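Long form salivary protein D7L1 (PDB 3DXL) binds and sequesters host biogenic amines and leukotrienes, thereby modulating blood feeding by the female mosquito. Local coordinates at residues V72-F77 with A91-V96; L185-T190 with A240-W245. All coordinates share one frame; numbering follows the deposited sequence.

Contact 1. Residues V72-F77 with A91-V96; sequences VIQEQF and AYANAV
The phenol oxygen of Tyr92, whose ring carries Ile73 of the facing helix on one face, is gripped by two groups: it hydrogen-bonds to the hydroxyl of Tyr113 and to a glycerol probably taken up from the crystallisation liquor. These bonds hold one end of the ring while Ile73 covers one of its faces. Ile73 CD1 sits over the middle of it, 3.7 Å from the ring centroid and 13° off the normal, a CH-pi contact made methyl to face, and CG1 follows CD1 onto the CE2 side of the ring. The extended chi2 of Ile73 (166°) carries CD1 outward from its own helix. The same methyl also meets one branch of Val96, with CD1 3.8 Å from Val96 CG2, and thus fills the notch between two residues one helical turn apart. The other branch of Ile73 is wedged between the Tyr92 ring, near CD2, and the methyl of Ala93, with Ile73 CG2 4.0 Å from Ala93 CB. Ala93 is where the two backbones come nearest, its CA 6.2 Å from that of Ile73. At the exposed margin Gln74 bends at chi2 and brings NE2 to 3.5 Å from Ala93 CB, a van der Waals contact and not a polar bond. No hydrogen bond joins the segments. Leu127 extends the apolar layer at Ile73, and Val116 packs on both Tyr92 and Val96. With local axes 9.9 Å apart and 161° between their directions, this is an antiparallel helix pair from the all-helical odorant-binding-protein fold, in the N-terminal half that binds lipids, with the Tyr92 side chain about 6 Å from that of the leukotriene-binding Trp37.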
# COMPACT_ATOMS: atom_id res chain seq x y z
N VAL A 72 2.00 17.52 5.41
CA VAL A 72 1.71 16.67 4.26
C VAL A 72 0.80 17.37 3.24
O VAL A 72 0.92 17.13 2.04
CB VAL A 72 1.15 15.27 4.67
CG1 VAL A 72 -0.19 15.40 5.38
CG2 VAL A 72 1.03 14.37 3.46
N ILE A 73 -0.07 18.27 3.70
CA ILE A 73 -0.94 19.01 2.79
C ILE A 73 -0.11 19.87 1.84
O ILE A 73 -0.34 19.87 0.63
CB ILE A 73 -1.97 19.87 3.58
CG1 ILE A 73 -2.92 18.94 4.34
CG2 ILE A 73 -2.73 20.82 2.63
CD1 ILE A 73 -3.75 19.67 5.39
N GLN A 74 0.87 20.59 2.38
CA GLN A 74 1.75 21.41 1.55
C GLN A 74 2.65 20.56 0.64
O GLN A 74 2.86 20.91 -0.51
CB GLN A 74 2.57 22.38 2.40
CG GLN A 74 1.73 23.42 3.17
CD GLN A 74 0.88 24.34 2.29
OE1 GLN A 74 1.19 24.58 1.11
NE2 GLN A 74 -0.21 24.86 2.86
N GLU A 75 3.14 19.43 1.16
CA GLU A 75 3.94 18.51 0.35
C GLU A 75 3.11 17.97 -0.81
O GLU A 75 3.58 17.90 -1.95
CB GLU A 75 4.47 17.34 1.20
CG GLU A 75 5.65 17.68 2.08
CD GLU A 75 6.84 18.22 1.30
OE1 GLU A 75 7.24 17.60 0.29
OE2 GLU A 75 7.37 19.28 1.70
N GLN A 76 1.86 17.61 -0.51
CA GLN A 76 0.96 17.08 -1.51
C GLN A 76 0.66 18.10 -2.61
O GLN A 76 0.69 17.77 -3.80
CB GLN A 76 -0.33 16.59 -0.84
CG GLN A 76 -1.22 15.76 -1.74
CD GLN A 76 -0.66 14.39 -2.08
OE1 GLN A 76 0.41 14.00 -1.61
NE2 GLN A 76 -1.38 13.66 -2.90
N PHE A 77 0.37 19.33 -2.22
CA PHE A 77 0.05 20.39 -3.17
C PHE A 77 1.27 20.78 -4.03
O PHE A 77 1.12 21.07 -5.21
CB PHE A 77 -0.52 21.60 -2.41
CG PHE A 77 -0.97 22.74 -3.29
CD1 PHE A 77 -1.71 22.52 -4.44
CD2 PHE A 77 -0.68 24.05 -2.92
CE1 PHE A 77 -2.13 23.60 -5.23
CE2 PHE A 77 -1.09 25.12 -3.69
CZ PHE A 77 -1.82 24.90 -4.84
N ALA A 91 -6.37 27.26 3.35
CA ALA A 91 -7.47 27.23 4.32
C ALA A 91 -7.57 25.85 5.00
O ALA A 91 -7.77 25.76 6.21
CB ALA A 91 -8.79 27.60 3.66
N TYR A 92 -7.38 24.79 4.22
CA TYR A 92 -7.41 23.42 4.72
C TYR A 92 -6.22 23.17 5.65
O TYR A 92 -6.38 22.67 6.77
CB TYR A 92 -7.44 22.45 3.53
CG TYR A 92 -7.29 20.97 3.83
CD1 TYR A 92 -7.86 20.39 4.95
CD2 TYR A 92 -6.60 20.15 2.93
CE1 TYR A 92 -7.72 19.02 5.19
CE2 TYR A 92 -6.46 18.78 3.17
CZ TYR A 92 -7.02 18.23 4.29
OH TYR A 92 -6.88 16.87 4.50
N ALA A 93 -5.02 23.55 5.20
CA ALA A 93 -3.83 23.40 6.03
C ALA A 93 -3.97 24.17 7.35
O ALA A 93 -3.62 23.66 8.42
CB ALA A 93 -2.59 23.83 5.28
N ASN A 94 -4.47 25.40 7.26
CA ASN A 94 -4.72 26.22 8.45
C ASN A 94 -5.67 25.56 9.44
O ASN A 94 -5.41 25.55 10.64
CB ASN A 94 -5.24 27.61 8.06
CG ASN A 94 -4.16 28.49 7.47
OD1 ASN A 94 -2.96 28.23 7.63
ND2 ASN A 94 -4.57 29.55 6.78
N ALA A 95 -6.77 24.99 8.94
CA ALA A 95 -7.72 24.28 9.79
C ALA A 95 -7.07 23.10 10.52
O ALA A 95 -7.32 22.87 11.70
CB ALA A 95 -8.94 23.84 9.00
N VAL A 96 -6.22 22.36 9.81
CA VAL A 96 -5.49 21.25 10.43
C VAL A 96 -4.48 21.76 11.48
O VAL A 96 -4.45 21.27 12.60
CB VAL A 96 -4.80 20.35 9.38
CG1 VAL A 96 -3.90 19.30 10.05
CG2 VAL A 96 -5.85 19.66 8.52

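Contact 2. Residues L185-T190 with A240-W245; sequences LFKEHT and AKEKSW
Lys187 lies along one face of the Trp245 indole and ends in a salt bridge to Glu242. Its CG stands beside the backbone N (chi1 -64°) and the rest of the chain is fully extended, which draws the methylenes across both rings: CG is 3.5 Å from Trp245 CG, and CE lies 3.6 Å from the centroid of the six-membered ring, almost on its normal. Trp245 answers with its own CG anti to the backbone N (chi1 175°), a turn that lays the indole against the lysine chain. The ammonium group stays above the same face in a cation-pi contact, NZ 4.3 Å from that centroid. Glu242, also extended, supplies the counter-charge, with NZ donating to OE2 over 2.7 Å from well above the carboxylate plane. One lysine thus serves the indole and the acid together. The Phe186 ring meets the pyrrole edge of Trp245 rim to rim, the planes at 87° and CD2 3.7 Å from Trp245 CD1. Thr190 puts CG2 3.8 Å from Trp245 CA; its OG1 turns back to Phe186 O, which takes Thr190 N from the opposite face of the carbonyl plane. A water ties the backbones together, donating to Lys187 O and Lys241 O and accepting from Trp245 N. Trp245 NE1 bonds to Leu181 O, just ahead of helix 184-196, and Ser244 OG to Asp191 within it. The first turn of helix 243-253 is thereby held against that helix, Tyr248 packing on Phe186 and Thr190, while helix 153-161 covers the side bearing His189 of the noradrenaline site.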
# COMPACT_ATOMS: atom_id res chain seq x y z
N LEU A 185 19.80 -5.12 -12.59
CA LEU A 185 18.42 -5.02 -13.07
C LEU A 185 17.46 -5.78 -12.16
O LEU A 185 16.42 -5.24 -11.77
CB LEU A 185 18.30 -5.53 -14.51
CG LEU A 185 16.91 -5.48 -15.15
CD1 LEU A 185 16.38 -4.05 -15.24
CD2 LEU A 185 16.92 -6.11 -16.53
N PHE A 186 17.80 -7.01 -11.81
CA PHE A 186 16.94 -7.80 -10.95
C PHE A 186 16.83 -7.20 -9.54
O PHE A 186 15.77 -7.25 -8.92
CB PHE A 186 17.38 -9.26 -10.90
CG PHE A 186 16.45 -10.11 -10.08
CD1 PHE A 186 15.18 -10.43 -10.56
CD2 PHE A 186 16.84 -10.56 -8.83
CE1 PHE A 186 14.32 -11.21 -9.80
CE2 PHE A 186 15.97 -11.34 -8.06
CZ PHE A 186 14.72 -11.66 -8.55
N LYS A 187 17.91 -6.63 -9.04
CA LYS A 187 17.86 -5.95 -7.75
C LYS A 187 16.92 -4.76 -7.76
O LYS A 187 16.20 -4.53 -6.79
CB LYS A 187 19.27 -5.56 -7.29
CG LYS A 187 20.17 -6.77 -7.04
CD LYS A 187 21.50 -6.38 -6.44
CE LYS A 187 22.40 -7.60 -6.26
NZ LYS A 187 23.74 -7.20 -5.76
N GLU A 188 16.87 -4.03 -8.87
CA GLU A 188 15.97 -2.89 -8.99
C GLU A 188 14.52 -3.36 -9.13
O GLU A 188 13.62 -2.80 -8.53
CB GLU A 188 16.35 -2.02 -10.18
CG GLU A 188 15.80 -0.61 -10.08
CD GLU A 188 16.14 0.26 -11.28
OE1 GLU A 188 17.09 -0.07 -12.03
OE2 GLU A 188 15.43 1.27 -11.48
N HIS A 189 14.31 -4.38 -9.95
CA HIS A 189 13.00 -4.97 -10.10
C HIS A 189 12.45 -5.47 -8.76
O HIS A 189 11.28 -5.24 -8.41
CB HIS A 189 13.05 -6.11 -11.13
CG HIS A 189 11.86 -7.01 -11.06
ND1 HIS A 189 10.63 -6.66 -11.60
CD2 HIS A 189 11.68 -8.20 -10.44
CE1 HIS A 189 9.76 -7.62 -11.34
NE2 HIS A 189 10.37 -8.57 -10.65
N THR A 190 13.31 -6.11 -7.97
CA THR A 190 12.90 -6.67 -6.70
C THR A 190 12.61 -5.55 -5.71
O THR A 190 11.69 -5.67 -4.90
CB THR A 190 13.96 -7.65 -6.18
OG1 THR A 190 14.08 -8.75 -7.11
CG2 THR A 190 13.57 -8.22 -4.84
N ALA A 240 21.74 0.93 0.65
CA ALA A 240 20.28 1.02 0.73
C ALA A 240 19.54 0.36 -0.43
O ALA A 240 18.51 -0.28 -0.21
CB ALA A 240 19.85 2.48 0.87
N LYS A 241 20.08 0.52 -1.64
CA LYS A 241 19.42 0.05 -2.86
C LYS A 241 19.38 -1.47 -2.99
O LYS A 241 18.68 -2.01 -3.86
CB LYS A 241 20.08 0.66 -4.09
CG LYS A 241 19.73 2.11 -4.35
CD LYS A 241 20.16 2.54 -5.75
CE LYS A 241 19.87 4.01 -6.01
NZ LYS A 241 18.41 4.33 -6.03
N GLU A 242 20.12 -2.17 -2.13
CA GLU A 242 20.17 -3.63 -2.19
C GLU A 242 19.37 -4.31 -1.10
O GLU A 242 19.30 -5.54 -1.06
CB GLU A 242 21.62 -4.09 -2.13
CG GLU A 242 22.37 -3.81 -3.41
CD GLU A 242 23.72 -4.49 -3.45
OE1 GLU A 242 24.35 -4.67 -2.38
OE2 GLU A 242 24.17 -4.83 -4.57
N LYS A 243 18.74 -3.51 -0.23
CA LYS A 243 18.05 -4.08 0.91
C LYS A 243 16.83 -4.91 0.52
O LYS A 243 16.66 -6.00 1.06
CB LYS A 243 17.74 -3.00 1.96
CG LYS A 243 19.00 -2.48 2.66
CD LYS A 243 18.75 -1.27 3.54
CE LYS A 243 18.21 -1.66 4.88
NZ LYS A 243 17.76 -0.48 5.66
N SER A 244 16.02 -4.43 -0.43
CA SER A 244 14.86 -5.20 -0.92
C SER A 244 15.30 -6.57 -1.43
O SER A 244 14.75 -7.61 -1.03
CB SER A 244 14.13 -4.47 -2.04
OG SER A 244 13.39 -3.37 -1.54
N TRP A 245 16.29 -6.57 -2.31
CA TRP A 245 16.81 -7.81 -2.88
C TRP A 245 17.39 -8.72 -1.79
O TRP A 245 17.15 -9.93 -1.81
CB TRP A 245 17.86 -7.47 -3.93
CG TRP A 245 18.55 -8.67 -4.52
CD1 TRP A 245 18.11 -9.46 -5.54
CD2 TRP A 245 19.83 -9.20 -4.12
NE1 TRP A 245 19.03 -10.45 -5.81
CE2 TRP A 245 20.09 -10.32 -4.94
CE3 TRP A 245 20.77 -8.84 -3.14
CZ2 TRP A 245 21.26 -11.08 -4.83
CZ3 TRP A 245 21.93 -9.61 -3.02
CH2 TRP A 245 22.17 -10.71 -3.87
O HOH W 1 16.93 -4.27 -4.02

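Overall arrangement
The two contacts lie in the N-terminal and C-terminal PBP/GOBP-like parts of one chain, one after the other along it. Their centres are 34 Å apart and their nearest atoms about 18 Å, so neither touches the other. This separation is consistent with the independence of the two pockets: lipids occupy the N-terminal one and biogenic amines the C-terminal one. Contact 1 lies near the leukotriene-binding Trp37 through Tyr92, whereas segment 185-190 itself contributes His189 to the noradrenaline site, Phe186 lying about 8 Å from Glu158 between side chains. Contact 1 relies on apolar packing; contact 2 adds charge and a bridging water.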